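PDB 6BWE: putative fimbrial associated sortase-like protein from Corynebacterium diphtheriae, which probably joins pilin subunits covalently into pili as a membrane-bound class C cysteine transpeptidase, represented here by its soluble catalytic part with an altered lid. Local coordinates for residues L68-A73 and T151-T156; E140-H145 and L199-H204; P76-I81 and L105-G110. The protein carries 2 engineered substitutions. One frame throughout, in Å; residues are numbered along the deposited sequence. Where two conformers were deposited one is given.

Contact 1. Residues L68-A73 and T151-T156; sequences LNPQRA and TVQGET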
loop_
_atom_site.group_PDB
_atom_site.type_symbol
_atom_site.label_atom_id
_atom_site.label_comp_id
_atom_site.label_asym_id
_atom_site.label_seq_id
_atom_site.Cartn_x
_atom_site.Cartn_y
_atom_site.Cartn_z
ATOM N N LEU A 68 4.116 12.275 12.750
ATOM C CA LEU A 68 3.415 12.558 13.979
ATOM C C LEU A 68 4.322 12.418 15.206
ATOM O O LEU A 68 3.873 11.988 16.266
ATOM C CB LEU A 68 2.141 11.718 14.095
ATOM C CG LEU A 68 1.151 11.851 12.929
ATOM C CD1 LEU A 68 0.002 10.904 13.110
ATOM C CD2 LEU A 68 0.646 13.265 12.806
ATOM N N ASN A 69 5.578 12.817 15.061
ATOM C CA ASN A 69 6.590 12.600 16.108
ATOM C C ASN A 69 7.684 13.656 16.025
ATOM O O ASN A 69 8.878 13.335 15.866
ATOM C CB ASN A 69 7.139 11.210 15.914
ATOM C CG ASN A 69 8.161 10.790 16.943
ATOM O OD1 ASN A 69 8.235 11.329 18.051
ATOM N ND2 ASN A 69 8.944 9.752 16.575
ATOM N N PRO A 70 7.304 14.932 16.147
ATOM C CA PRO A 70 8.301 16.000 16.046
ATOM C C PRO A 70 9.259 15.986 17.243
ATOM O O PRO A 70 10.367 16.429 17.131
ATOM C CB PRO A 70 7.441 17.281 16.098
ATOM C CG PRO A 70 6.268 16.873 16.883
ATOM C CD PRO A 70 5.970 15.486 16.352
ATOM N N GLN A 71 8.813 15.450 18.361
ATOM C CA GLN A 71 9.653 15.264 19.521
ATOM C C GLN A 71 10.699 14.137 19.287
ATOM O O GLN A 71 11.578 13.986 20.102
ATOM C CB GLN A 71 8.789 15.062 20.793
ATOM C CG GLN A 71 7.947 13.763 20.902
ATOM C CD GLN A 71 6.619 13.746 20.137
ATOM O OE1 GLN A 71 6.419 14.479 19.160
ATOM N NE2 GLN A 71 5.702 12.891 20.585
ATOM N N ARG A 72 10.575 13.384 18.171
ATOM C CA ARG A 72 11.507 12.317 17.793
ATOM C C ARG A 72 11.694 11.296 18.911
ATOM O O ARG A 72 12.835 10.903 19.241
ATOM C CB ARG A 72 12.853 12.912 17.384
ATOM C CG ARG A 72 12.762 13.850 16.200
ATOM C CD ARG A 72 14.055 14.656 16.071
ATOM N NE ARG A 72 14.647 14.486 14.756
ATOM C CZ ARG A 72 15.868 14.901 14.406
ATOM N NH1 ARG A 72 16.672 15.527 15.277
ATOM N NH2 ARG A 72 16.277 14.681 13.166
ATOM N N ALA A 73 10.572 10.886 19.500
ATOM C CA ALA A 73 10.556 9.905 20.585
ATOM C C ALA A 73 10.508 8.484 20.002
ATOM O O ALA A 73 10.176 8.284 18.811
ATOM C CB ALA A 73 9.377 10.150 21.491
ATOM N N THR A 151 -8.000 12.990 18.158
ATOM C CA THR A 151 -7.218 14.176 18.427
ATOM C C THR A 151 -5.792 13.927 17.981
ATOM O O THR A 151 -5.182 12.953 18.382
ATOM C CB THR A 151 -7.293 14.573 19.895
ATOM O OG1 THR A 151 -8.679 14.760 20.260
ATOM C CG2 THR A 151 -6.568 15.867 20.145
ATOM N N VAL A 152 -5.275 14.831 17.152
ATOM C CA VAL A 152 -3.941 14.657 16.575
ATOM C C VAL A 152 -3.334 16.041 16.382
ATOM O O VAL A 152 -3.980 16.944 15.825
ATOM C CB VAL A 152 -3.995 13.791 15.278
ATOM C CG1 VAL A 152 -4.977 14.352 14.249
ATOM C CG2 VAL A 152 -2.629 13.596 14.680
ATOM N N GLN A 153 -2.127 16.230 16.897
ATOM C CA GLN A 153 -1.435 17.528 16.858
ATOM C C GLN A 153 -2.330 18.710 17.213
ATOM O O GLN A 153 -2.317 19.736 16.544
ATOM C CB GLN A 153 -0.827 17.724 15.481
ATOM C CG GLN A 153 0.232 16.663 15.176
ATOM C CD GLN A 153 1.460 16.798 16.041
ATOM O OE1 GLN A 153 2.099 17.836 16.036
ATOM N NE2 GLN A 153 1.835 15.721 16.751
ATOM N N GLY A 154 -3.123 18.534 18.255
ATOM C CA GLY A 154 -3.973 19.600 18.768
ATOM C C GLY A 154 -5.341 19.720 18.108
ATOM O O GLY A 154 -6.195 20.454 18.594
ATOM N N GLU A 155 -5.561 19.047 16.997
ATOM C CA GLU A 155 -6.798 19.231 16.239
ATOM C C GLU A 155 -7.701 18.031 16.540
ATOM O O GLU A 155 -7.193 16.946 16.800
ATOM C CB GLU A 155 -6.426 19.384 14.764
ATOM C CG GLU A 155 -7.084 18.472 13.773
ATOM C CD GLU A 155 -6.462 18.610 12.402
ATOM O OE1 GLU A 155 -6.041 17.569 11.831
ATOM O OE2 GLU A 155 -6.356 19.759 11.920
ATOM N N THR A 156 -9.019 18.214 16.485
ATOM C CA THR A 156 -9.921 17.120 16.709
ATOM C C THR A 156 -10.752 16.876 15.443
ATOM O O THR A 156 -11.306 17.806 14.861
ATOM C CB THR A 156 -10.787 17.351 17.946
ATOM O OG1 THR A 156 -9.923 17.413 19.077
ATOM C CG2 THR A 156 -11.752 16.173 18.169
HETATM O O HOH W 1 3.776 15.769 19.101
#
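Leu68 and Gln153 bring their CA atoms to 7.5 Å where the loop between helix 59-66 and strand 77-83 passes the tip of a beta-hairpin with a two-residue loop, the type I' turn from Val152 to Glu155 that links two antiparallel strands of the sortase beta-barrel. No direct hydrogen bond spans the gap; apolar contacts and a water bridge join the two sides. Leu68 CD2 lies 3.8 Å from Val152 CG2, the two side chains meeting nearly at right angles, and the same leucine methyl reaches Gln153 CG at 4.2 Å. Gln153 suits this border between core and solvent because its methylenes pack while its amide stays polar. A bend at chi2 (-68°) brings that amide up to the other loop, where NE2 stands 4.2 Å from Pro70 CD. NE2 also donates to a water at 3.0 Å, and the water in turn donates to Gln71 OE1 at 2.9 Å. Arg27, Val30 and Leu31 of helix 24-39 pack on Gln153 as well. At position i+2 of the turn, Gly154 has a phi of 87°, where a side chain would press on the preceding carbonyl. The facing loop is stiffened from within across its type I turn: Asn69 OD1 receives Ala73 N at 2.8 Å, and Asn69 ND2 donates to Ala73 O at 2.9 Å, each acceptor using a lone pair in its carbonyl plane.

Contact 2. Residues E140-H145 and L199-H204; sequences EDVKEH and LLVRAH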
loop_
_atom_site.group_PDB
_atom_site.type_symbol
_atom_site.label_atom_id
_atom_site.label_comp_id
_atom_site.label_asym_id
_atom_site.label_seq_id
_atom_site.Cartn_x
_atom_site.Cartn_y
_atom_site.Cartn_z
ATOM N N GLU A 140 -17.671 -3.878 20.291
ATOM C CA GLU A 140 -18.925 -4.497 19.895
ATOM C C GLU A 140 -20.222 -3.782 20.305
ATOM O O GLU A 140 -21.268 -4.107 19.748
ATOM C CB GLU A 140 -18.977 -5.931 20.416
ATOM C CG GLU A 140 -19.173 -6.014 21.934
ATOM C CD GLU A 140 -18.881 -7.382 22.495
ATOM O OE1 GLU A 140 -18.759 -8.353 21.721
ATOM O OE2 GLU A 140 -18.820 -7.489 23.742
ATOM N N ASP A 141 -20.160 -2.844 21.258
ATOM C CA ASP A 141 -21.333 -2.103 21.732
ATOM C C ASP A 141 -21.510 -0.745 21.051
ATOM O O ASP A 141 -22.471 -0.040 21.313
ATOM C CB ASP A 141 -21.255 -1.900 23.261
ATOM C CG ASP A 141 -21.308 -3.215 24.044
ATOM O OD1 ASP A 141 -21.784 -4.232 23.470
ATOM O OD2 ASP A 141 -20.875 -3.238 25.239
ATOM N N VAL A 142 -20.583 -0.389 20.166
ATOM C CA VAL A 142 -20.692 0.792 19.365
ATOM C C VAL A 142 -21.800 0.519 18.317
ATOM O O VAL A 142 -21.853 -0.549 17.717
ATOM C CB VAL A 142 -19.366 1.116 18.643
ATOM C CG1 VAL A 142 -19.524 2.295 17.726
ATOM C CG2 VAL A 142 -18.246 1.371 19.647
ATOM N N LYS A 143 -22.679 1.492 18.152
ATOM C CA LYS A 143 -23.760 1.421 17.172
ATOM C C LYS A 143 -23.602 2.416 16.010
ATOM O O LYS A 143 -22.853 3.401 16.096
ATOM C CB LYS A 143 -25.080 1.713 17.886
ATOM C CG LYS A 143 -25.470 0.655 18.916
ATOM C CD LYS A 143 -26.478 1.235 19.909
ATOM C CE LYS A 143 -27.672 0.335 20.152
ATOM N NZ LYS A 143 -27.358 -1.018 20.671
ATOM N N GLU A 144 -24.359 2.145 14.943
ATOM C CA GLU A 144 -24.503 3.025 13.798
ATOM C C GLU A 144 -24.832 4.440 14.287
ATOM O O GLU A 144 -25.607 4.626 15.249
ATOM C CB GLU A 144 -25.634 2.543 12.870
ATOM C CG GLU A 144 -25.440 1.178 12.202
ATOM C CD GLU A 144 -24.263 1.132 11.229
ATOM O OE1 GLU A 144 -23.739 2.213 10.896
ATOM O OE2 GLU A 144 -23.838 0.020 10.801
ATOM N N HIS A 145 -24.191 5.412 13.644
ATOM C CA HIS A 145 -24.280 6.842 13.988
ATOM C C HIS A 145 -23.528 7.293 15.239
ATOM O O HIS A 145 -23.483 8.494 15.488
ATOM C CB HIS A 145 -25.732 7.367 14.063
ATOM C CG HIS A 145 -26.588 6.909 12.933
ATOM N ND1 HIS A 145 -26.420 7.360 11.643
ATOM C CD2 HIS A 145 -27.614 6.025 12.890
ATOM C CE1 HIS A 145 -27.294 6.762 10.852
ATOM N NE2 HIS A 145 -28.029 5.949 11.585
ATOM N N LEU A 199 -13.862 -7.909 14.165
ATOM C CA LEU A 199 -14.901 -6.889 14.148
ATOM C C LEU A 199 -14.340 -5.610 13.528
ATOM O O LEU A 199 -13.288 -5.126 13.990
ATOM C CB LEU A 199 -15.414 -6.639 15.552
ATOM C CG LEU A 199 -16.370 -5.461 15.726
ATOM C CD1 LEU A 199 -17.693 -5.732 15.020
ATOM C CD2 LEU A 199 -16.563 -5.181 17.206
ATOM N N LEU A 200 -15.022 -5.091 12.496
ATOM C CA LEU A 200 -14.622 -3.882 11.762
ATOM C C LEU A 200 -15.746 -2.884 11.916
ATOM O O LEU A 200 -16.896 -3.155 11.499
ATOM C CB LEU A 200 -14.396 -4.138 10.254
ATOM C CG LEU A 200 -13.056 -4.714 9.769
ATOM C CD1 LEU A 200 -12.684 -5.989 10.493
ATOM C CD2 LEU A 200 -13.080 -4.964 8.267
ATOM N N VAL A 201 -15.407 -1.722 12.485
ATOM C CA VAL A 201 -16.348 -0.667 12.717
ATOM C C VAL A 201 -15.858 0.501 11.857
ATOM O O VAL A 201 -14.781 1.063 12.132
ATOM C CB VAL A 201 -16.409 -0.257 14.205
ATOM C CG1 VAL A 201 -17.258 1.006 14.397
ATOM C CG2 VAL A 201 -17.026 -1.352 15.050
ATOM N N ARG A 202 -16.619 0.820 10.813
ATOM C CA ARG A 202 -16.248 1.837 9.851
ATOM C C ARG A 202 -17.020 3.120 10.122
ATOM O O ARG A 202 -18.228 3.086 10.498
ATOM C CB ARG A 202 -16.535 1.335 8.432
ATOM C CG ARG A 202 -15.879 2.154 7.333
ATOM C CD ARG A 202 -16.234 1.669 5.934
ATOM N NE ARG A 202 -17.651 1.976 5.641
ATOM C CZ ARG A 202 -18.402 1.370 4.722
ATOM N NH1 ARG A 202 -17.913 0.417 3.931
ATOM N NH2 ARG A 202 -19.680 1.734 4.591
ATOM N N ALA A 203 -16.361 4.242 9.896
ATOM C CA ALA A 203 -16.952 5.550 10.149
ATOM C C ALA A 203 -16.485 6.562 9.132
ATOM O O ALA A 203 -15.394 6.384 8.581
ATOM C CB ALA A 203 -16.587 5.997 11.553
ATOM N N HIS A 204 -17.290 7.616 8.886
ATOM C CA HIS A 204 -16.958 8.624 7.898
ATOM C C HIS A 204 -16.854 9.978 8.578
ATOM O O HIS A 204 -17.486 10.217 9.590
ATOM C CB HIS A 204 -17.988 8.657 6.732
ATOM C CG HIS A 204 -19.382 8.991 7.168
ATOM N ND1 HIS A 204 -20.283 8.030 7.585
ATOM C CD2 HIS A 204 -20.005 10.184 7.320
ATOM C CE1 HIS A 204 -21.406 8.623 7.966
ATOM N NE2 HIS A 204 -21.260 9.928 7.818
#
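Leu199 and Val201, alternate residues on one face of strand 198-206, meet Glu140 and Val142 of the segment that crosses that face on its way to strand 147-152. Leu199 holds CG anti to its own backbone N (chi1 172°), which extends the side chain off the strand. Its CD2 methyl ends against the backbone of the short 3-10 segment, 3.5 Å from Glu140 N and 3.6 Å from Glu140 CA. Glu140 CB also touches that methyl, at 4.1 Å from Leu199 CD2. With chi1 at 72°, Glu140 sets CG between its N and carbonyl carbon, and the extended chain beyond carries the carboxylate away from the leucine, which suits a glutamate at an exposed margin. Further along, two valines face each other, Val142 CG1 lying 4.2 Å from Val201 CG1. Both place CG1 anti to the backbone N, so the matching branches project into the gap, and small beta-branched side chains suit this buried spot between segment and strand. Val161 of strand 155-167, next to 198-206 in the sortase beta-barrel, packs on both valines, and Ile86 adds to Val142. Polar groups of strand 198-206 find partners on strand 155-167: Arg202 NE forms a salt bridge with Asp162, which also accepts from His204. No hydrogen bond or ion pair joins the two segments, so their cohesion rests on burying hydrocarbon, without directional bonds.

Contact 3. Residues P76-I81 and L105-G110; sequences PVIASI and LGHLYG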
loop_
_atom_site.group_PDB
_atom_site.type_symbol
_atom_site.label_atom_id
_atom_site.label_comp_id
_atom_site.label_asym_id
_atom_site.label_seq_id
_atom_site.Cartn_x
_atom_site.Cartn_y
_atom_site.Cartn_z
ATOM N N PRO A 76 6.077 7.366 20.518
ATOM C CA PRO A 76 5.155 8.472 20.730
ATOM C C PRO A 76 3.701 8.085 20.586
ATOM O O PRO A 76 3.346 7.227 19.774
ATOM C CB PRO A 76 5.518 9.435 19.622
ATOM C CG PRO A 76 5.996 8.550 18.530
ATOM C CD PRO A 76 6.803 7.514 19.237
ATOM N N VAL A 77 2.865 8.752 21.364
ATOM C CA VAL A 77 1.420 8.710 21.117
ATOM C C VAL A 77 1.180 9.569 19.875
ATOM O O VAL A 77 1.405 10.797 19.907
ATOM C CB VAL A 77 0.633 9.289 22.301
ATOM C CG1 VAL A 77 -0.853 9.359 21.939
ATOM C CG2 VAL A 77 0.831 8.424 23.548
ATOM N N ILE A 78 0.732 8.947 18.785
ATOM C CA ILE A 78 0.561 9.686 17.530
ATOM C C ILE A 78 -0.795 10.408 17.468
ATOM O O ILE A 78 -0.925 11.383 16.767
ATOM C CB ILE A 78 0.810 8.843 16.264
ATOM C CG1 ILE A 78 -0.111 7.631 16.139
ATOM C CG2 ILE A 78 2.241 8.361 16.258
ATOM C CD1 ILE A 78 -0.092 6.981 14.765
ATOM N N ALA A 79 -1.782 9.890 18.182
ATOM C CA ALA A 79 -3.112 10.460 18.269
ATOM C C ALA A 79 -3.850 9.788 19.403
ATOM O O ALA A 79 -3.399 8.791 19.949
ATOM C CB ALA A 79 -3.883 10.268 16.959
ATOM N N SER A 80 -4.969 10.364 19.822
ATOM C CA SER A 80 -5.824 9.663 20.760
ATOM C C SER A 80 -7.231 9.609 20.181
ATOM O O SER A 80 -7.576 10.379 19.280
ATOM C CB SER A 80 -5.824 10.321 22.150
ATOM O OG SER A 80 -6.264 11.653 22.055
ATOM N N ILE A 81 -8.004 8.669 20.689
ATOM C CA ILE A 81 -9.340 8.434 20.220
ATOM C C ILE A 81 -10.276 8.461 21.404
ATOM O O ILE A 81 -9.929 7.979 22.461
ATOM C CB ILE A 81 -9.423 7.129 19.404
ATOM C CG1 ILE A 81 -10.782 6.976 18.737
ATOM C CG2 ILE A 81 -9.166 5.903 20.252
ATOM C CD1 ILE A 81 -10.764 6.022 17.549
ATOM N N LEU A 105 -3.748 1.376 21.431
ATOM C CA LEU A 105 -4.152 1.022 20.086
ATOM C C LEU A 105 -2.980 1.136 19.147
ATOM O O LEU A 105 -2.077 1.940 19.350
ATOM C CB LEU A 105 -5.297 1.909 19.627
ATOM C CG LEU A 105 -6.542 1.833 20.541
ATOM C CD1 LEU A 105 -7.556 2.865 20.115
ATOM C CD2 LEU A 105 -7.163 0.437 20.587
ATOM N N GLY A 106 -2.998 0.293 18.125
ATOM C CA GLY A 106 -2.003 0.304 17.094
ATOM C C GLY A 106 -2.535 0.809 15.762
ATOM O O GLY A 106 -3.631 0.424 15.315
ATOM N N HIS A 107 -1.755 1.637 15.089
ATOM C CA HIS A 107 -2.098 2.059 13.740
ATOM C C HIS A 107 -1.536 1.024 12.765
ATOM O O HIS A 107 -0.366 0.655 12.876
ATOM C CB HIS A 107 -1.565 3.458 13.436
ATOM C CG HIS A 107 -1.684 3.820 11.998
ATOM N ND1 HIS A 107 -0.647 3.660 11.104
ATOM C CD2 HIS A 107 -2.748 4.258 11.281
ATOM C CE1 HIS A 107 -1.067 4.009 9.893
ATOM N NE2 HIS A 107 -2.347 4.346 9.974
ATOM N N LEU A 108 -2.370 0.551 11.831
ATOM C CA LEU A 108 -1.938 -0.450 10.874
ATOM C C LEU A 108 -1.133 0.171 9.734
ATOM O O LEU A 108 -1.676 0.872 8.876
ATOM C CB LEU A 108 -3.144 -1.231 10.355
ATOM C CG LEU A 108 -2.947 -2.548 9.630
ATOM C CD1 LEU A 108 -1.980 -3.501 10.324
ATOM C CD2 LEU A 108 -4.302 -3.208 9.459
ATOM N N TYR A 109 0.170 -0.074 9.756
ATOM C CA TYR A 109 1.065 0.334 8.715
ATOM C C TYR A 109 0.527 -0.142 7.346
ATOM O O TYR A 109 0.096 -1.301 7.202
ATOM C CB TYR A 109 2.478 -0.247 8.968
ATOM C CG TYR A 109 3.398 0.134 7.822
ATOM C CD1 TYR A 109 3.813 1.452 7.648
ATOM C CD2 TYR A 109 3.776 -0.819 6.878
ATOM C CE1 TYR A 109 4.623 1.805 6.557
ATOM C CE2 TYR A 109 4.561 -0.485 5.806
ATOM C CZ TYR A 109 4.965 0.817 5.629
ATOM O OH TYR A 109 5.738 1.076 4.524
ATOM N N GLY A 110 0.530 0.750 6.375
ATOM C CA GLY A 110 -0.066 0.477 5.067
ATOM C C GLY A 110 -1.424 1.111 4.868
ATOM O O GLY A 110 -2.021 0.965 3.784
#
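Ile78 and Ile81 of strand 77-83 pack on His107 and Leu105 of strand 105-107 inside the sortase beta-barrel, the two strands being the neighbours on either side of strand 88-94. Ile81 CG2 and Leu105 CD1 are tightly packed at 3.4 Å, closer than usual van der Waals contact, with the side chains nearly perpendicular. At the other end Ile78 CD1 touches His107 CB at 4.0 Å. Ile78 carries CG1 between its N and carbonyl carbon (chi1 59°), and an extended chi2 of 167° pushes CD1 out to the histidine. Ile78, Ile81 and Leu105 suit this buried site because their branched side chains are wholly hydrocarbon. In a regular strand, residues three apart would point to opposite faces; a classic beta bulge, with Ile78 and Ala79 both opposite Ile92, lets Ile78 and Ile81 point the same way. Farther out, Ile124 of strand 123-125 packs on Leu105 and His107, and Leu105, also touched by Phe136, has its side chain about 7 Å from that of His127, the predicted proton donor or acceptor of the active site. Histidine can pack through CB while both ring nitrogens make bonds: ND1 with Tyr64 OH, NE2 with Ala112 O, which fixes the ring's rotation. Tyr64 also meets the ring of Tyr109 edge-to-face, and Tyr109 OH is hydrogen-bonded to Ser40 O of the second subunit.

Overall arrangement
All three contacts reach the same sheet of the sortase beta-barrel at different depths. Contact 3 is deepest, centred about 5 Å from the middle of the chain and made by buried residues alone; contacts 1 and 2 lie about 13 Å out, on opposite sides. Contact 2 is largely buried but has a glutamate at its margin, whereas contact 1 is partly open and alone has a water bridging its segments. Contacts 1 and 3 touch directly through neighbouring strands 147-152 and 77-83, Thr151 N lying 2.9 Å from Ser80 O in a probable hydrogen bond. Contact 2 touches neither and packs a connecting segment onto strand 198-206.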